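Local coordinates for protein kinase A regulatory subunit, putative (PDB 6FTF), which probably regulates a cAMP-independent protein kinase A by binding nucleosides such as 7-cyano-7-deazainosine in its two cyclic nucleotide-binding domains, at residues 233-236 against 237-241; 262-265 against 266-270; 284-287 against 288-292. All coordinates share one frame; numbering follows the deposited sequence.

Contact 1 (233-236 against 237-241). With 7CI (7-cyano-7-deazainosine), chain E.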
# COMPACT_ATOMS: atom_id res chain seq x y z
N ILE A 233 7.17 -11.99 -5.95
CA ILE A 233 8.29 -11.51 -6.74
C ILE A 233 8.20 -10.00 -6.86
O ILE A 233 7.11 -9.42 -6.79
CB ILE A 233 8.42 -12.15 -8.15
CG1 ILE A 233 7.17 -11.91 -9.02
CG2 ILE A 233 8.79 -13.63 -8.05
CD1 ILE A 233 6.14 -13.04 -9.03
N GLY A 234 9.36 -9.35 -7.03
CA GLY A 234 9.45 -7.92 -7.22
C GLY A 234 9.95 -7.16 -6.01
O GLY A 234 10.25 -5.97 -6.12
N GLU A 235 10.10 -7.82 -4.86
CA GLU A 235 10.46 -7.08 -3.67
C GLU A 235 11.93 -6.69 -3.62
O GLU A 235 12.29 -5.76 -2.88
CB GLU A 235 10.11 -7.85 -2.39
CG GLU A 235 11.01 -9.02 -2.07
CD GLU A 235 10.76 -10.24 -2.91
OE1 GLU A 235 9.76 -10.27 -3.66
OE2 GLU A 235 11.58 -11.19 -2.78
N LEU A 236 12.82 -7.38 -4.35
CA LEU A 236 14.24 -7.13 -4.14
C LEU A 236 14.61 -5.71 -4.53
O LEU A 236 15.39 -5.04 -3.83
CB LEU A 236 15.09 -8.12 -4.93
CG LEU A 236 14.90 -9.59 -4.57
CD1 LEU A 236 15.85 -10.45 -5.37
CD2 LEU A 236 15.10 -9.85 -3.07
N GLU A 237 14.07 -5.25 -5.64
CA GLU A 237 14.33 -3.89 -6.10
C GLU A 237 13.82 -2.86 -5.12
O GLU A 237 14.39 -1.77 -5.01
CB GLU A 237 13.67 -3.70 -7.46
CG GLU A 237 14.31 -4.51 -8.59
CD GLU A 237 14.08 -6.02 -8.51
OE1 GLU A 237 12.98 -6.45 -8.09
OE2 GLU A 237 15.01 -6.78 -8.88
N PHE A 238 12.70 -3.17 -4.45
CA PHE A 238 12.11 -2.26 -3.47
C PHE A 238 12.96 -2.18 -2.22
O PHE A 238 13.07 -1.11 -1.60
CB PHE A 238 10.73 -2.74 -3.02
CG PHE A 238 9.63 -2.76 -4.07
CD1 PHE A 238 9.83 -2.52 -5.43
CD2 PHE A 238 8.34 -3.01 -3.62
CE1 PHE A 238 8.74 -2.55 -6.31
CE2 PHE A 238 7.28 -3.02 -4.47
CZ PHE A 238 7.47 -2.81 -5.81
N LEU A 239 13.54 -3.31 -1.81
CA LEU A 239 14.36 -3.38 -0.60
C LEU A 239 15.70 -2.70 -0.81
O LEU A 239 16.21 -2.02 0.09
CB LEU A 239 14.60 -4.84 -0.22
CG LEU A 239 13.36 -5.59 0.28
CD1 LEU A 239 13.65 -7.07 0.38
CD2 LEU A 239 12.87 -5.07 1.62
N ASN A 240 16.31 -2.90 -1.99
CA ASN A 240 17.70 -2.53 -2.21
C ASN A 240 17.87 -1.45 -3.27
O ASN A 240 19.01 -1.13 -3.64
CB ASN A 240 18.53 -3.78 -2.48
CG ASN A 240 18.64 -4.66 -1.25
OD1 ASN A 240 18.79 -4.13 -0.13
ND2 ASN A 240 18.59 -5.97 -1.42
N ASN A 241 16.78 -0.86 -3.74
CA ASN A 241 16.81 0.34 -4.57
C ASN A 241 17.67 0.18 -5.83
O ASN A 241 18.59 0.96 -6.09
CB ASN A 241 17.26 1.55 -3.75
CG ASN A 241 16.26 1.95 -2.72
OD1 ASN A 241 15.07 2.03 -2.99
ND2 ASN A 241 16.74 2.22 -1.52
C1 7CI E . 13.23 -12.17 -8.38
N1 7CI E . 14.69 -12.56 -8.27
O1 7CI E . 13.02 -11.47 -9.59
C2 7CI E . 15.12 -13.65 -7.66
N2 7CI E . 14.40 -14.64 -7.07
O2 7CI E . 11.50 -11.42 -6.96
C3 7CI E . 15.08 -15.71 -6.59
N3 7CI E . 16.48 -15.75 -6.62
O3 7CI E . 12.32 -8.90 -7.20
C4 7CI E . 17.22 -14.74 -7.18
N4 7CI E . 19.26 -11.56 -9.04
C5 7CI E . 16.54 -13.65 -7.76
O5 7CI E . 18.47 -14.85 -7.12
C6 7CI E . 16.93 -12.44 -8.48
C7 7CI E . 15.72 -11.83 -8.76
C8 7CI E . 18.20 -11.97 -8.78
C9 7CI E . 12.82 -11.23 -7.29
C10 7CI E . 13.08 -9.94 -7.88
C11 7CI E . 12.56 -10.16 -9.32
C12 7CI E . 13.17 -9.16 -10.38
O4 7CI E . 14.54 -9.06 -10.22
O HOH W 1 10.68 -4.96 -8.67
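The contact between Gly234-Leu236 and Glu237-Asn240 forms the short helical turn of the region called the phosphate-binding cassette in cyclic nucleotide-binding domains. Here it holds a nucleoside, which carries no phosphate. Backbone bonds close the turn: Leu239 N donates to Glu235 O at 3.0 Å, and Asn240 N donates to Leu236 O. The ribose of 7-cyano-7-deazainosine sits at the start of the helix. Gly234 N gives a straight bond to ligand O2 (3.0 Å, 163°), and a second, weak one to O3. Leu236 N donates to O3 at 3.3 Å. Glu237 reaches back over the turn. Its CG stands beside the backbone N (chi1 -68°), and a bend at chi2 (70°) brings the carboxylate to the sugar. OE1 accepts from O3 at 2.7 Å, and OE2 accepts from O4, also at 2.7 Å. A water 2.8 Å from both Gly234 O and Glu237 OE1 gives a hydrogen to each of these neighbouring acceptors, which cannot bond one another. Gly234 O rests over one face of the Phe238 ring. Leu236 CD1 packs on ligand C7 and C9. Glu235 OE1 is hydrogen-bonded to His232 ND1. With Val245 N as a further, weak donor to OE2, the Glu237 carboxylate meets donors at both oxygens and is probably ionised. Its two oxygens take the hydroxyls O3 and O4, while O2 is left to Gly234 N.

Contact 2 (262-265 against 266-270)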
# COMPACT_ATOMS: atom_id res chain seq x y z
N ARG A 262 4.80 2.48 -4.54
CA ARG A 262 4.45 3.63 -3.70
C ARG A 262 3.69 3.22 -2.45
O ARG A 262 3.66 4.00 -1.49
CB ARG A 262 3.67 4.68 -4.49
CG ARG A 262 2.32 4.25 -4.99
CD ARG A 262 1.83 5.13 -6.16
NE ARG A 262 0.63 4.63 -6.85
CZ ARG A 262 -0.61 5.09 -6.68
NH1 ARG A 262 -0.87 6.06 -5.80
NH2 ARG A 262 -1.62 4.57 -7.37
N HIS A 263 3.09 2.03 -2.43
CA HIS A 263 2.33 1.55 -1.29
C HIS A 263 3.09 0.52 -0.48
O HIS A 263 2.57 0.04 0.53
CB HIS A 263 1.02 0.97 -1.78
CG HIS A 263 0.16 1.97 -2.47
ND1 HIS A 263 -0.32 1.78 -3.74
CD2 HIS A 263 -0.26 3.20 -2.08
CE1 HIS A 263 -1.03 2.85 -4.10
NE2 HIS A 263 -0.99 3.73 -3.11
N PHE A 264 4.32 0.20 -0.86
CA PHE A 264 5.05 -0.89 -0.22
C PHE A 264 5.29 -0.61 1.25
O PHE A 264 5.06 -1.48 2.10
CB PHE A 264 6.37 -1.09 -0.97
CG PHE A 264 7.27 -2.13 -0.38
CD1 PHE A 264 6.95 -3.47 -0.44
CD2 PHE A 264 8.48 -1.77 0.19
CE1 PHE A 264 7.80 -4.43 0.08
CE2 PHE A 264 9.34 -2.73 0.70
CZ PHE A 264 8.99 -4.06 0.65
N GLU A 265 5.80 0.58 1.58
CA GLU A 265 6.10 0.89 2.97
C GLU A 265 4.86 0.78 3.84
O GLU A 265 4.89 0.15 4.91
CB GLU A 265 6.70 2.30 3.05
CG GLU A 265 7.15 2.68 4.45
CD GLU A 265 8.29 1.80 4.93
OE1 GLU A 265 9.15 1.44 4.10
OE2 GLU A 265 8.31 1.47 6.14
N MET A 266 3.75 1.36 3.39
CA MET A 266 2.56 1.36 4.24
C MET A 266 2.02 -0.04 4.44
O MET A 266 1.64 -0.41 5.56
CB MET A 266 1.46 2.27 3.68
CG MET A 266 0.18 2.22 4.52
SD MET A 266 -0.93 3.63 4.28
CE MET A 266 -2.40 2.89 4.93
N CYS A 267 1.97 -0.84 3.40
CA CYS A 267 1.28 -2.14 3.41
C CYS A 267 2.16 -3.25 3.97
O CYS A 267 1.68 -4.18 4.62
CB CYS A 267 0.96 -2.56 1.98
SG CYS A 267 -0.26 -1.57 1.20
N LEU A 268 3.43 -3.22 3.60
CA LEU A 268 4.32 -4.34 3.89
C LEU A 268 5.45 -3.97 4.82
O LEU A 268 6.26 -4.83 5.17
CB LEU A 268 4.85 -4.97 2.60
CG LEU A 268 3.80 -5.66 1.74
CD1 LEU A 268 4.46 -6.28 0.53
CD2 LEU A 268 3.00 -6.71 2.51
N GLY A 269 5.49 -2.72 5.30
CA GLY A 269 6.45 -2.31 6.30
C GLY A 269 6.60 -3.31 7.42
O GLY A 269 7.71 -3.66 7.83
N PRO A 270 5.48 -3.81 7.95
CA PRO A 270 5.56 -4.77 9.07
C PRO A 270 6.19 -6.11 8.72
O PRO A 270 6.54 -6.87 9.64
CB PRO A 270 4.11 -4.92 9.53
CG PRO A 270 3.42 -3.70 9.04
CD PRO A 270 4.10 -3.34 7.74
O HOH W 2 3.37 3.67 1.37
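Phe264 O receives the N-H of Leu268 at 2.8 Å. The same two residues also meet through their side chains. Phe264 CG stands opposite its own backbone N (chi1 177°), which sends the ring along the helix to Leu268. There Phe264 CE1 touches Leu268 CD1 at 3.8 Å, and the two side chains cross at about a right angle. One residue earlier, Cys267 N donates to His263 O at 3.1 Å. This short helix follows the last strand of the beta barrel, the place of the B helix in cyclic nucleotide-binding domains. Its last turn is less regular. Gly269 N reaches Glu265 O at 3.0 Å, but it lies above the carbonyl plane (44° out of it). At the other end a water accepts from Met266 N and donates to Arg262 O at 2.9 Å, so it bridges the entry to the helix. The Arg262 side chain folds over His263: His263 CE1 lies above the centre of the guanidinium, and Arg262 CG lies above the imidazole ring. The guanidinium goes on to Thr41 O, which ties this end to the N-terminal part of the chain. Phe264 also packs on Ile272 and Leu275 of helix 272-275, while Leu268 packs on Leu177 and Leu259.

Contact 3 (284-287 against 288-292). With 7CI (7-cyano-7-deazainosine), chain E.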
# COMPACT_ATOMS: atom_id res chain seq x y z
N TYR A 284 18.17 -17.68 -3.57
CA TYR A 284 18.67 -16.33 -3.82
C TYR A 284 20.20 -16.25 -3.81
O TYR A 284 20.75 -15.16 -3.72
CB TYR A 284 18.06 -15.34 -2.83
CG TYR A 284 16.55 -15.18 -2.93
CD1 TYR A 284 15.69 -16.13 -2.40
CD2 TYR A 284 15.99 -14.08 -3.55
CE1 TYR A 284 14.32 -15.98 -2.50
CE2 TYR A 284 14.62 -13.91 -3.64
CZ TYR A 284 13.79 -14.87 -3.11
OH TYR A 284 12.41 -14.76 -3.18
N GLU A 285 20.88 -17.39 -3.97
CA GLU A 285 22.33 -17.37 -4.10
C GLU A 285 22.77 -16.49 -5.27
O GLU A 285 23.73 -15.72 -5.16
CB GLU A 285 22.85 -18.79 -4.27
CG GLU A 285 24.36 -18.87 -4.40
CD GLU A 285 24.89 -20.29 -4.49
OE1 GLU A 285 26.12 -20.44 -4.62
OE2 GLU A 285 24.08 -21.24 -4.42
N TYR A 286 22.08 -16.60 -6.40
CA TYR A 286 22.40 -15.78 -7.57
C TYR A 286 22.35 -14.29 -7.21
O TYR A 286 23.27 -13.53 -7.51
CB TYR A 286 21.44 -16.15 -8.71
CG TYR A 286 21.60 -15.25 -9.91
CD1 TYR A 286 22.51 -15.53 -10.91
CD2 TYR A 286 20.85 -14.10 -10.02
CE1 TYR A 286 22.68 -14.69 -11.99
CE2 TYR A 286 21.01 -13.25 -11.10
CZ TYR A 286 21.92 -13.55 -12.07
OH TYR A 286 22.10 -12.71 -13.14
N TYR A 287 21.27 -13.87 -6.55
CA TYR A 287 21.12 -12.46 -6.17
C TYR A 287 22.22 -12.01 -5.24
O TYR A 287 22.68 -10.87 -5.33
CB TYR A 287 19.78 -12.25 -5.49
CG TYR A 287 19.50 -10.82 -5.10
CD1 TYR A 287 19.46 -9.81 -6.06
CD2 TYR A 287 19.20 -10.49 -3.80
CE1 TYR A 287 19.15 -8.50 -5.72
CE2 TYR A 287 18.88 -9.21 -3.44
CZ TYR A 287 18.85 -8.21 -4.40
OH TYR A 287 18.51 -6.94 -4.02
N GLN A 288 22.65 -12.88 -4.31
CA GLN A 288 23.72 -12.45 -3.41
C GLN A 288 24.95 -12.08 -4.20
O GLN A 288 25.69 -11.16 -3.83
CB GLN A 288 24.09 -13.55 -2.41
CG GLN A 288 22.98 -14.04 -1.51
CD GLN A 288 22.08 -12.95 -1.02
OE1 GLN A 288 22.51 -12.03 -0.33
NE2 GLN A 288 20.80 -13.06 -1.35
N ASN A 289 25.23 -12.81 -5.28
CA ASN A 289 26.38 -12.49 -6.12
C ASN A 289 26.15 -11.21 -6.92
O ASN A 289 27.11 -10.44 -7.15
CB ASN A 289 26.70 -13.66 -7.04
CG ASN A 289 27.89 -13.38 -7.89
OD1 ASN A 289 27.78 -13.23 -9.11
ND2 ASN A 289 29.05 -13.27 -7.26
N VAL A 290 24.92 -10.95 -7.37
CA VAL A 290 24.60 -9.67 -7.99
C VAL A 290 24.97 -8.54 -7.06
O VAL A 290 25.58 -7.54 -7.45
CB VAL A 290 23.11 -9.62 -8.37
CG1 VAL A 290 22.69 -8.22 -8.78
CG2 VAL A 290 22.81 -10.56 -9.49
N LEU A 291 24.58 -8.66 -5.79
CA LEU A 291 24.86 -7.60 -4.84
C LEU A 291 26.35 -7.48 -4.60
O LEU A 291 26.88 -6.36 -4.52
CB LEU A 291 24.12 -7.83 -3.52
CG LEU A 291 22.60 -7.78 -3.56
CD1 LEU A 291 22.06 -8.08 -2.18
CD2 LEU A 291 22.10 -6.44 -4.06
N LYS A 292 27.03 -8.61 -4.46
CA LYS A 292 28.45 -8.56 -4.13
C LYS A 292 29.25 -7.91 -5.24
O LYS A 292 30.20 -7.17 -4.97
CB LYS A 292 28.95 -9.97 -3.87
CG LYS A 292 30.38 -9.97 -3.36
CD LYS A 292 30.79 -11.35 -2.92
CE LYS A 292 31.85 -11.90 -3.84
NZ LYS A 292 32.29 -13.27 -3.45
C1 7CI E . 13.23 -12.17 -8.38
N1 7CI E . 14.69 -12.56 -8.27
O1 7CI E . 13.02 -11.47 -9.59
C2 7CI E . 15.12 -13.65 -7.66
N2 7CI E . 14.40 -14.64 -7.07
O2 7CI E . 11.50 -11.42 -6.96
C3 7CI E . 15.08 -15.71 -6.59
N3 7CI E . 16.48 -15.75 -6.62
O3 7CI E . 12.32 -8.90 -7.20
C4 7CI E . 17.22 -14.74 -7.18
N4 7CI E . 19.26 -11.56 -9.04
C5 7CI E . 16.54 -13.65 -7.76
O5 7CI E . 18.47 -14.85 -7.12
C6 7CI E . 16.93 -12.44 -8.48
C7 7CI E . 15.72 -11.83 -8.76
C8 7CI E . 18.20 -11.97 -8.78
C9 7CI E . 12.82 -11.23 -7.29
C10 7CI E . 13.08 -9.94 -7.88
C11 7CI E . 12.56 -10.16 -9.32
C12 7CI E . 13.17 -9.16 -10.38
O4 7CI E . 14.54 -9.06 -10.22
O HOH W 3 24.99 -13.71 -9.87
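Tyr287, buried, packs tightly under Leu291 one turn on, which is itself exposed. Leu291 CG lies over the face of the Tyr287 ring, 4.0 Å from its centroid and 17° off the ring normal, a CH-pi contact. Leu291 CD1 comes to Tyr287 CE2 at 3.6 Å. Beneath them Leu291 N donates to Tyr287 O. Tyr286 and Val290 repeat the spacing with Tyr286 CE2 against Val290 CG2, also at 3.6 Å. The nitrile of the ligand runs between the edges of the Tyr286 and Tyr287 rings, with N4 3.2 Å from Tyr286 CD2 and its tip directed at Val290 CG2. Tyr284 is set differently: its ring lies nearly parallel to the base, with ligand C3 3.5 Å above its plane. Tyr287 N adds a weak hydrogen bond to the base oxygen O5. Tyr284 thus covers one face of the base, which resembles the base-capping residue of other cyclic nucleotide-binding domains.

The other side of the helix is looser and more polar. Glu285 extends outward on the exposed side. Nearby, Asn289 N makes a longer bond to Glu285 O, at 3.3 Å. A water donates to both Tyr286 O and Asn289 OD1, and it also sits over one face of the Tyr286 ring. At the start of the helix, Tyr284 O is gripped twice by Gln288. The backbone N comes in the carbonyl plane at 3.0 Å, and NE2 comes from above it at 3.2 Å, brought back by a bend at chi2 (-40°).

The helix lies against helix 235-240, where Tyr284 and Tyr287 pack on Leu236 and Leu291 packs on Asn240. Tyr287 OH bonds His242 NE2, and Tyr286 OH bonds the backbone N of Arg215 on strand 209-215.

All three contacts are local turns of short helices, but their surroundings differ. Contact 1 is buried, while contacts 2 and 3 are partly buried. Contacts 1 and 3 grip the same ligand from two directions: contact 1 binds the ribose with backbone N-H groups and a carboxylate, whereas contact 3 meets the base and its nitrile with aromatic rings. Contact 2 touches no ligand and relies on apolar packing and backbone bonds. It joins contact 1 through the edge-to-face rings of Phe238 and Phe264, with Phe238 CD2 3.5 Å from Phe264 CD1. Contacts 2 and 3 stay apart, about 11 Å between nearest atoms. Helix 235-240 therefore stands between the other two and touches both.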